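Long-range contact in diguanylate cyclase DosC (Escherichia coli, PDB 4ZVA), which synthesises cyclic-di-GMP from GTP and probably senses oxygen through the heme of its globin domain: residues A26-F37 with K61-L72. Sequence-based numbering, arbitrary orientation.
Sequences AVAHAHYLSIEF and KSAMERWIINVL. With HEM (protoporphyrin IX containing Fe), chain C.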
loop_
_atom_site.group_PDB
_atom_site.type_symbol
_atom_site.label_atom_id
_atom_site.label_comp_id
_atom_site.label_asym_id
_atom_site.label_seq_id
_atom_site.Cartn_x
_atom_site.Cartn_y
_atom_site.Cartn_z
ATOM N N ALA A 26 13.079 -9.448 -6.953
ATOM C CA ALA A 26 13.423 -8.072 -7.286
ATOM C C ALA A 26 14.495 -7.993 -8.375
ATOM O O ALA A 26 14.291 -7.357 -9.403
ATOM C CB ALA A 26 13.883 -7.331 -6.036
ATOM N N VAL A 27 15.638 -8.625 -8.140
ATOM C CA VAL A 27 16.745 -8.574 -9.097
ATOM C C VAL A 27 16.363 -9.197 -10.440
ATOM O O VAL A 27 16.641 -8.628 -11.493
ATOM C CB VAL A 27 17.996 -9.276 -8.537
ATOM C CG1 VAL A 27 19.144 -9.233 -9.546
ATOM C CG2 VAL A 27 18.420 -8.623 -7.229
ATOM N N ALA A 28 15.688 -10.342 -10.399
ATOM C CA ALA A 28 15.346 -11.074 -11.619
ATOM C C ALA A 28 14.314 -10.340 -12.470
ATOM O O ALA A 28 14.275 -10.508 -13.687
ATOM C CB ALA A 28 14.841 -12.473 -11.279
ATOM N N HIS A 29 13.473 -9.529 -11.837
ATOM C CA HIS A 29 12.343 -8.947 -12.552
ATOM C C HIS A 29 12.288 -7.422 -12.494
ATOM O O HIS A 29 11.328 -6.824 -12.976
ATOM C CB HIS A 29 11.032 -9.539 -12.026
ATOM C CG HIS A 29 10.926 -11.020 -12.214
ATOM N ND1 HIS A 29 11.227 -11.922 -11.217
ATOM C CD2 HIS A 29 10.578 -11.759 -13.295
ATOM C CE1 HIS A 29 11.054 -13.152 -11.670
ATOM N NE2 HIS A 29 10.662 -13.080 -12.928
ATOM N N ALA A 30 13.307 -6.795 -11.908
ATOM C CA ALA A 30 13.351 -5.333 -11.817
ATOM C C ALA A 30 13.233 -4.676 -13.185
ATOM O O ALA A 30 12.584 -3.640 -13.328
ATOM C CB ALA A 30 14.634 -4.875 -11.138
ATOM N N HIS A 31 13.854 -5.287 -14.190
ATOM C CA HIS A 31 13.819 -4.751 -15.545
ATOM C C HIS A 31 12.393 -4.729 -16.088
ATOM O O HIS A 31 11.915 -3.691 -16.549
ATOM C CB HIS A 31 14.728 -5.569 -16.468
ATOM C CG HIS A 31 14.850 -5.007 -17.850
ATOM N ND1 HIS A 31 15.350 -3.746 -18.101
ATOM C CD2 HIS A 31 14.544 -5.536 -19.058
ATOM C CE1 HIS A 31 15.342 -3.522 -19.403
ATOM N NE2 HIS A 31 14.858 -4.593 -20.007
ATOM N N TYR A 32 11.714 -5.870 -16.017
ATOM C CA TYR A 32 10.321 -5.956 -16.434
ATOM C C TYR A 32 9.455 -4.961 -15.670
ATOM O O TYR A 32 8.622 -4.270 -16.258
ATOM C CB TYR A 32 9.770 -7.371 -16.225
ATOM C CG TYR A 32 8.255 -7.405 -16.131
ATOM C CD1 TYR A 32 7.469 -7.355 -17.274
ATOM C CD2 TYR A 32 7.614 -7.464 -14.898
ATOM C CE1 TYR A 32 6.090 -7.373 -17.197
ATOM C CE2 TYR A 32 6.233 -7.479 -14.811
ATOM C CZ TYR A 32 5.477 -7.435 -15.964
ATOM O OH TYR A 32 4.103 -7.453 -15.884
ATOM N N LEU A 33 9.662 -4.899 -14.359
ATOM C CA LEU A 33 8.848 -4.056 -13.491
ATOM C C LEU A 33 8.980 -2.578 -13.839
ATOM O O LEU A 33 7.981 -1.871 -13.925
ATOM C CB LEU A 33 9.226 -4.286 -12.025
ATOM C CG LEU A 33 8.820 -5.629 -11.414
ATOM C CD1 LEU A 33 9.417 -5.788 -10.029
ATOM C CD2 LEU A 33 7.304 -5.758 -11.358
ATOM N N SER A 34 10.208 -2.119 -14.063
ATOM C CA SER A 34 10.440 -0.712 -14.375
ATOM C C SER A 34 9.811 -0.314 -15.707
ATOM O O SER A 34 9.281 0.789 -15.849
ATOM C CB SER A 34 11.943 -0.407 -14.394
ATOM O OG SER A 34 12.595 -1.095 -15.448
ATOM N N ILE A 35 9.860 -1.222 -16.677
ATOM C CA ILE A 35 9.296 -0.966 -17.997
ATOM C C ILE A 35 7.769 -0.928 -17.966
ATOM O O ILE A 35 7.152 -0.009 -18.505
ATOM C CB ILE A 35 9.758 -2.032 -19.006
ATOM C CG1 ILE A 35 11.275 -1.954 -19.196
ATOM C CG2 ILE A 35 9.037 -1.866 -20.338
ATOM C CD1 ILE A 35 11.848 -3.120 -19.958
ATOM N N GLU A 36 7.168 -1.925 -17.326
ATOM C CA GLU A 36 5.715 -2.004 -17.215
ATOM C C GLU A 36 5.167 -0.864 -16.355
ATOM O O GLU A 36 4.097 -0.325 -16.634
ATOM C CB GLU A 36 5.295 -3.364 -16.647
ATOM C CG GLU A 36 3.788 -3.577 -16.543
ATOM C CD GLU A 36 3.101 -3.718 -17.896
ATOM O OE1 GLU A 36 3.786 -3.674 -18.940
ATOM O OE2 GLU A 36 1.862 -3.879 -17.913
ATOM N N PHE A 37 5.906 -0.515 -15.305
ATOM C CA PHE A 37 5.584 0.637 -14.469
ATOM C C PHE A 37 5.456 1.899 -15.311
ATOM O O PHE A 37 4.458 2.616 -15.231
ATOM C CB PHE A 37 6.659 0.826 -13.394
ATOM C CG PHE A 37 6.574 2.135 -12.656
ATOM C CD1 PHE A 37 5.755 2.270 -11.546
ATOM C CD2 PHE A 37 7.335 3.223 -13.059
ATOM C CE1 PHE A 37 5.686 3.470 -10.861
ATOM C CE2 PHE A 37 7.267 4.424 -12.381
ATOM C CZ PHE A 37 6.441 4.548 -11.278
ATOM N N LYS A 61 13.648 4.638 -15.855
ATOM C CA LYS A 61 13.568 3.183 -15.892
ATOM C C LYS A 61 14.771 2.570 -15.187
ATOM O O LYS A 61 14.633 1.625 -14.411
ATOM C CB LYS A 61 13.484 2.683 -17.335
ATOM C CG LYS A 61 12.146 2.947 -18.004
ATOM C CD LYS A 61 12.113 2.386 -19.415
ATOM C CE LYS A 61 10.753 2.595 -20.058
ATOM N NZ LYS A 61 10.700 2.045 -21.440
ATOM N N SER A 62 15.950 3.122 -15.454
ATOM C CA SER A 62 17.176 2.669 -14.808
ATOM C C SER A 62 17.151 2.956 -13.310
ATOM O O SER A 62 17.617 2.150 -12.504
ATOM C CB SER A 62 18.395 3.335 -15.452
ATOM O OG SER A 62 19.581 3.010 -14.748
ATOM N N ALA A 63 16.602 4.108 -12.942
ATOM C CA ALA A 63 16.492 4.489 -11.539
ATOM C C ALA A 63 15.512 3.580 -10.799
ATOM O O ALA A 63 15.738 3.221 -9.642
ATOM C CB ALA A 63 16.065 5.942 -11.416
ATOM N N MET A 64 14.423 3.215 -11.467
ATOM C CA MET A 64 13.409 2.351 -10.864
ATOM C C MET A 64 13.946 0.950 -10.578
ATOM O O MET A 64 13.640 0.369 -9.539
ATOM C CB MET A 64 12.172 2.260 -11.760
ATOM C CG MET A 64 11.220 3.443 -11.645
ATOM S SD MET A 64 10.470 3.599 -10.007
ATOM C CE MET A 64 9.855 1.939 -9.741
ATOM N N GLU A 65 14.736 0.407 -11.502
ATOM C CA GLU A 65 15.345 -0.906 -11.303
ATOM C C GLU A 65 16.186 -0.934 -10.040
ATOM O O GLU A 65 16.094 -1.858 -9.234
ATOM C CB GLU A 65 16.225 -1.291 -12.492
ATOM C CG GLU A 65 15.497 -1.902 -13.659
ATOM C CD GLU A 65 16.447 -2.607 -14.608
ATOM O OE1 GLU A 65 17.298 -3.390 -14.129
ATOM O OE2 GLU A 65 16.348 -2.374 -15.828
ATOM N N ARG A 66 17.018 0.090 -9.885
ATOM C CA ARG A 66 17.878 0.214 -8.720
ATOM C C ARG A 66 17.042 0.375 -7.454
ATOM O O ARG A 66 17.341 -0.224 -6.423
ATOM C CB ARG A 66 18.831 1.396 -8.892
ATOM C CG ARG A 66 19.846 1.561 -7.775
ATOM C CD ARG A 66 20.668 2.827 -7.973
ATOM N NE ARG A 66 20.916 3.096 -9.389
ATOM C CZ ARG A 66 20.429 4.143 -10.049
ATOM N NH1 ARG A 66 19.677 5.037 -9.420
ATOM N NH2 ARG A 66 20.701 4.301 -11.337
ATOM N N TRP A 67 15.988 1.180 -7.543
ATOM C CA TRP A 67 15.120 1.429 -6.396
ATOM C C TRP A 67 14.460 0.142 -5.916
ATOM O O TRP A 67 14.487 -0.175 -4.726
ATOM C CB TRP A 67 14.047 2.464 -6.745
ATOM C CG TRP A 67 13.265 2.941 -5.552
ATOM C CD1 TRP A 67 13.490 4.073 -4.825
ATOM C CD2 TRP A 67 12.132 2.298 -4.949
ATOM N NE1 TRP A 67 12.572 4.175 -3.807
ATOM C CE2 TRP A 67 11.727 3.099 -3.861
ATOM C CE3 TRP A 67 11.421 1.124 -5.223
ATOM C CZ2 TRP A 67 10.643 2.765 -3.048
ATOM C CZ3 TRP A 67 10.346 0.792 -4.414
ATOM C CH2 TRP A 67 9.968 1.609 -3.338
ATOM N N ILE A 68 13.867 -0.592 -6.852
ATOM C CA ILE A 68 13.164 -1.832 -6.541
ATOM C C ILE A 68 14.086 -2.839 -5.864
ATOM O O ILE A 68 13.725 -3.436 -4.850
ATOM C CB ILE A 68 12.555 -2.457 -7.808
ATOM C CG1 ILE A 68 11.425 -1.570 -8.334
ATOM C CG2 ILE A 68 12.037 -3.856 -7.521
ATOM C CD1 ILE A 68 10.950 -1.934 -9.717
ATOM N N ILE A 69 15.282 -3.016 -6.420
ATOM C CA ILE A 69 16.249 -3.943 -5.846
ATOM C C ILE A 69 16.694 -3.498 -4.456
ATOM O O ILE A 69 16.745 -4.307 -3.533
ATOM C CB ILE A 69 17.493 -4.098 -6.751
ATOM C CG1 ILE A 69 17.099 -4.725 -8.089
ATOM C CG2 ILE A 69 18.553 -4.951 -6.068
ATOM C CD1 ILE A 69 18.242 -4.820 -9.080
ATOM N N ASN A 70 17.003 -2.215 -4.303
ATOM C CA ASN A 70 17.469 -1.706 -3.015
ATOM C C ASN A 70 16.439 -1.890 -1.907
ATOM O O ASN A 70 16.773 -2.333 -0.808
ATOM C CB ASN A 70 17.846 -0.226 -3.130
ATOM C CG ASN A 70 19.188 -0.016 -3.811
ATOM O OD1 ASN A 70 20.094 -0.839 -3.686
ATOM N ND2 ASN A 70 19.318 1.086 -4.543
ATOM N N VAL A 71 15.183 -1.588 -2.212
ATOM C CA VAL A 71 14.117 -1.668 -1.218
ATOM C C VAL A 71 13.786 -3.110 -0.842
ATOM O O VAL A 71 13.721 -3.451 0.338
ATOM C CB VAL A 71 12.840 -0.963 -1.717
ATOM C CG1 VAL A 71 11.654 -1.290 -0.817
ATOM C CG2 VAL A 71 13.063 0.537 -1.785
ATOM N N LEU A 72 13.591 -3.962 -1.842
ATOM C CA LEU A 72 13.164 -5.334 -1.581
ATOM C C LEU A 72 14.299 -6.211 -1.043
ATOM O O LEU A 72 14.045 -7.266 -0.461
ATOM C CB LEU A 72 12.561 -5.953 -2.846
ATOM C CG LEU A 72 11.269 -5.279 -3.321
ATOM C CD1 LEU A 72 10.650 -6.019 -4.501
ATOM C CD2 LEU A 72 10.272 -5.167 -2.173
HETATM C CHA HEM C . 12.926 10.455 -10.619
HETATM C CHB HEM C . 8.445 10.877 -12.426
HETATM C CHC HEM C . 6.882 7.789 -9.046
HETATM C CHD HEM C . 11.455 6.587 -8.003
HETATM C C1A HEM C . 11.874 10.821 -11.431
HETATM C C2A HEM C . 11.929 11.661 -12.615
HETATM C C3A HEM C . 10.692 11.767 -13.103
HETATM C C4A HEM C . 9.803 11.010 -12.254
HETATM C CMA HEM C . 10.267 12.561 -14.356
HETATM C CAA HEM C . 13.185 12.316 -13.232
HETATM C CBA HEM C . 14.195 11.238 -13.613
HETATM C CGA HEM C . 15.272 11.831 -14.478
HETATM O O1A HEM C . 14.986 12.816 -15.206
HETATM O O2A HEM C . 16.414 11.305 -14.443
HETATM C C1B HEM C . 7.629 10.057 -11.685
HETATM C C2B HEM C . 6.222 9.815 -11.928
HETATM C C3B HEM C . 5.786 8.957 -10.985
HETATM C C4B HEM C . 6.910 8.638 -10.130
HETATM C CMB HEM C . 5.436 10.473 -13.088
HETATM C CAB HEM C . 4.380 8.346 -10.754
HETATM C CBB HEM C . 3.323 8.544 -11.546
HETATM C C1C HEM C . 7.973 7.127 -8.530
HETATM C C2C HEM C . 7.940 5.945 -7.693
HETATM C C3C HEM C . 9.212 5.612 -7.399
HETATM C C4C HEM C . 10.077 6.577 -8.051
HETATM C CMC HEM C . 6.627 5.252 -7.258
HETATM C CAC HEM C . 9.766 4.440 -6.549
HETATM C CBC HEM C . 9.014 3.480 -5.999
HETATM C C1D HEM C . 12.289 7.511 -8.599
HETATM C C2D HEM C . 13.733 7.514 -8.496
HETATM C C3D HEM C . 14.197 8.726 -9.319
HETATM C C4D HEM C . 12.985 9.330 -9.826
HETATM C CMD HEM C . 14.602 6.495 -7.726
HETATM C CAD HEM C . 15.640 9.224 -9.559
HETATM C CBD HEM C . 16.285 9.590 -8.225
HETATM C CGD HEM C . 17.509 10.438 -8.454
HETATM O O1D HEM C . 18.301 10.617 -7.493
HETATM O O2D HEM C . 17.696 10.936 -9.594
HETATM N NA HEM C . 10.557 10.447 -11.240
HETATM N NB HEM C . 8.019 9.325 -10.582
HETATM N NC HEM C . 9.290 7.484 -8.727
HETATM N ND HEM C . 11.892 8.591 -9.382
HETATM FE FE HEM C . 9.918 9.124 -9.788
HETATM O O HOH W 1 14.704 -0.856 -17.233
HETATM O O HOH W 2 7.799 1.287 -20.840
#
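Glu65 OE2 is gripped twice. His31 ND1 donates to Glu65 OE2 at 2.8 Å in a nearly straight bond (163°). A water also donates to Glu65 OE2. This is a helix pair of the all-helical globin fold, in the protoglobin family, joining helix 16-43 to helix 54-72. The same water also donates to Ser34 OG, so it bridges the two segments. The histidine offers its N-H in the ring plane, yet it meets the oxygen from above the carboxylate plane. Ring and carboxylate are turned 72° apart. Ala30 and Ser34 face the second helix with small side chains, and the axes of segments 26-37 and 61-72 come within 8.4 Å. Ser34 OG sits between its own backbone N and carbonyl carbon (chi1 65°), which lets it turn back and donate to His31 O.

Apolar side chains continue the contact toward Ala26 and Leu72. Ile68 CD1 rests on Leu33 CB, 3.7 Å away, and Ala26 CB meets Leu72 CB. Ile69 CG1 lies against Ala30 CB, and Ile69 CG2 against Val27 CG2.

Phe37 and Met64 meet at the heme, and Trp67, on the same helix as Met64, lines the pocket too. The vinyl carbon HEM CBC lies over one face of the Trp67 indole and Val71 CG2 over the opposite one, both offset toward the rim. Trp67 NE1 is hydrogen-bonded to Gln86 OE1. Replacing Trp67 with an alanine would probably leave the vinyl group without its flat support and Gln86 without this partner. Met64 bends at chi2 and chi3, bringing SD to 3.5 Å from HEM C3C. The same sulfur makes a Met-aromatic contact with Phe37, and Met64 CE stands over the centre of that ring, 4.2 Å from its centroid.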